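Local coordinates for vascular protein tyrosine phosphatase 1 (Rattus norvegicus, PDB 3I36) that probably removes phosphate from phosphotyrosine residues of other proteins through the cytoplasmic tyrosine phosphatase catalytic domain of this receptor-type enzyme, at residues A[140-145]-A[156-161]. Numbering follows the deposited sequence.
Sequences IVMLTK and EYWPSK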
loop_
_atom_site.group_PDB
_atom_site.type_symbol
_atom_site.label_atom_id
_atom_site.label_comp_id
_atom_site.label_asym_id
_atom_site.label_seq_id
_atom_site.Cartn_x
_atom_site.Cartn_y
_atom_site.Cartn_z
ATOM N N ILE A 140 -1.139 7.977 5.401
ATOM C CA ILE A 140 -0.072 7.201 4.804
ATOM C C ILE A 140 0.031 5.949 5.624
ATOM O O ILE A 140 0.035 6.004 6.848
ATOM C CB ILE A 140 1.275 7.932 4.867
ATOM C CG1 ILE A 140 1.288 9.094 3.863
ATOM C CG2 ILE A 140 2.423 6.960 4.587
ATOM C CD1 ILE A 140 2.555 9.955 3.964
ATOM N N VAL A 141 0.116 4.817 4.943
ATOM C CA VAL A 141 0.360 3.568 5.624
ATOM C C VAL A 141 1.728 3.118 5.197
ATOM O O VAL A 141 1.973 2.883 4.015
ATOM C CB VAL A 141 -0.670 2.513 5.234
ATOM C CG1 VAL A 141 -0.324 1.169 5.884
ATOM C CG2 VAL A 141 -2.050 2.968 5.663
ATOM N N MET A 142 2.622 3.007 6.164
ATOM C CA MET A 142 3.992 2.655 5.889
ATOM C C MET A 142 4.256 1.295 6.484
ATOM O O MET A 142 4.074 1.085 7.688
ATOM C CB MET A 142 4.923 3.673 6.519
ATOM C CG MET A 142 6.364 3.273 6.420
ATOM S SD MET A 142 7.437 4.646 6.856
ATOM C CE MET A 142 9.032 3.854 6.622
ATOM N N LEU A 143 4.688 0.364 5.647
ATOM C CA LEU A 143 4.734 -1.027 6.077
ATOM C C LEU A 143 6.138 -1.562 6.085
ATOM O O LEU A 143 6.376 -2.739 5.823
ATOM C CB LEU A 143 3.853 -1.883 5.177
ATOM C CG LEU A 143 2.385 -1.455 5.181
ATOM C CD1 LEU A 143 1.683 -1.990 3.951
ATOM C CD2 LEU A 143 1.703 -1.937 6.455
ATOM N N THR A 144 7.076 -0.686 6.395
ATOM C CA THR A 144 8.460 -1.075 6.438
ATOM C C THR A 144 9.165 -0.220 7.463
ATOM O O THR A 144 8.725 0.887 7.770
ATOM C CB THR A 144 9.137 -0.871 5.064
ATOM O OG1 THR A 144 10.473 -1.364 5.123
ATOM C CG2 THR A 144 9.160 0.594 4.691
ATOM N N LYS A 145 10.248 -0.741 8.019
ATOM C CA LYS A 145 11.176 0.129 8.694
ATOM C C LYS A 145 11.976 0.757 7.578
ATOM O O LYS A 145 12.053 0.196 6.485
ATOM C CB LYS A 145 12.106 -0.673 9.592
ATOM C CG LYS A 145 11.404 -1.425 10.706
ATOM C CD LYS A 145 12.442 -1.973 11.685
ATOM C CE LYS A 145 11.803 -2.836 12.746
ATOM N NZ LYS A 145 11.105 -4.014 12.164
ATOM N N GLU A 156 13.651 8.194 5.554
ATOM C CA GLU A 156 12.818 8.755 6.596
ATOM C C GLU A 156 12.315 10.068 6.036
ATOM O O GLU A 156 12.949 11.120 6.190
ATOM C CB GLU A 156 13.604 8.969 7.877
ATOM C CG GLU A 156 12.764 9.621 8.964
ATOM C CD GLU A 156 13.340 9.392 10.338
ATOM O OE1 GLU A 156 12.810 9.964 11.305
ATOM O OE2 GLU A 156 14.319 8.629 10.449
ATOM N N TYR A 157 11.184 9.995 5.353
ATOM C CA TYR A 157 10.732 11.098 4.514
ATOM C C TYR A 157 9.884 12.070 5.290
ATOM O O TYR A 157 9.404 13.048 4.737
ATOM C CB TYR A 157 9.910 10.564 3.350
ATOM C CG TYR A 157 8.768 9.691 3.795
ATOM C CD1 TYR A 157 7.572 10.242 4.238
ATOM C CD2 TYR A 157 8.902 8.307 3.805
ATOM C CE1 TYR A 157 6.522 9.419 4.660
ATOM C CE2 TYR A 157 7.873 7.487 4.209
ATOM C CZ TYR A 157 6.685 8.049 4.635
ATOM O OH TYR A 157 5.672 7.219 5.039
ATOM N N TRP A 158 9.684 11.782 6.568
ATOM C CA TRP A 158 8.807 12.607 7.380
ATOM C C TRP A 158 9.611 13.367 8.420
ATOM O O TRP A 158 10.665 12.897 8.862
ATOM C CB TRP A 158 7.752 11.741 8.061
ATOM C CG TRP A 158 8.322 10.762 9.031
ATOM C CD1 TRP A 158 8.494 10.942 10.372
ATOM C CD2 TRP A 158 8.796 9.440 8.739
ATOM N NE1 TRP A 158 9.036 9.812 10.933
ATOM C CE2 TRP A 158 9.237 8.878 9.950
ATOM C CE3 TRP A 158 8.890 8.679 7.564
ATOM C CZ2 TRP A 158 9.769 7.590 10.026
ATOM C CZ3 TRP A 158 9.406 7.400 7.641
ATOM C CH2 TRP A 158 9.841 6.867 8.861
ATOM N N PRO A 159 9.110 14.542 8.821
ATOM C CA PRO A 159 9.846 15.362 9.786
ATOM C C PRO A 159 9.503 14.989 11.216
ATOM O O PRO A 159 8.574 14.217 11.468
ATOM C CB PRO A 159 9.332 16.775 9.498
ATOM C CG PRO A 159 7.931 16.560 8.989
ATOM C CD PRO A 159 7.890 15.206 8.327
ATOM N N SER A 160 10.270 15.545 12.145
ATOM C CA SER A 160 9.902 15.555 13.550
ATOM C C SER A 160 9.005 16.764 13.770
ATOM O O SER A 160 8.434 17.313 12.817
ATOM C CB SER A 160 11.150 15.698 14.414
ATOM O OG SER A 160 11.772 16.954 14.183
ATOM N N LYS A 161 8.891 17.195 15.019
ATOM C CA LYS A 161 8.092 18.377 15.331
ATOM C C LYS A 161 8.566 19.593 14.529
ATOM O O LYS A 161 7.763 20.448 14.145
ATOM C CB LYS A 161 8.118 18.670 16.832
#
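Met142 meets Tyr157 and Trp158 in a double Met-aromatic contact on the central mixed sheet of the protein tyrosine phosphatase fold, where strand 139-142 runs parallel to both 240-243 and 196-205. With CG anti to the backbone N (chi1 173°) and the chain extended beyond it, the thioether reaches from the strand to the two rings of the following loop. On the tryptophan, Met142 SD lies 3.5 Å from Trp158 CZ3 and Met142 CE 3.7 Å from the same carbon, the two side chains crossing at about a right angle. The sulfur stands 4.4 Å from the centroid of the six-membered ring of Trp158 and 53° off its normal, an oblique approach. From the Tyr157 ring centre Met142 SD is farther, 5.0 Å, the two side chains sliding past each other in opposite directions, and the sulfur lies instead beside the hydroxyl end of the phenol.

The two aromatic residues also pack on each other: Trp158 CE3 sits 3.5 Å above the Tyr157 ring, over its centre. All four touching residues are buried, yet the contact covers just 179 Å² in total, and the nearest CA atoms, those of Ile140 and Trp158, remain 10.7 Å apart; side chains alone bridge the gap. Beyond Trp158 the loop diverges, and Ser160 lies exposed without touching 140-145.

Buried Tyr157 OH is hydrogen-bonded to His243 and Gln202, which ties the loop to both strands flanking 139-142. His243 directly precedes Cys244, the probable phosphocysteine nucleophile, which places the cluster next to the start of the catalytic loop; the Met142 side chain is about 7 Å from that of Cys244. Ile140 completes the contact on the tyrosine, its CD1 near CE1 and its CG2 packed 3.3 Å from Tyr157 OH.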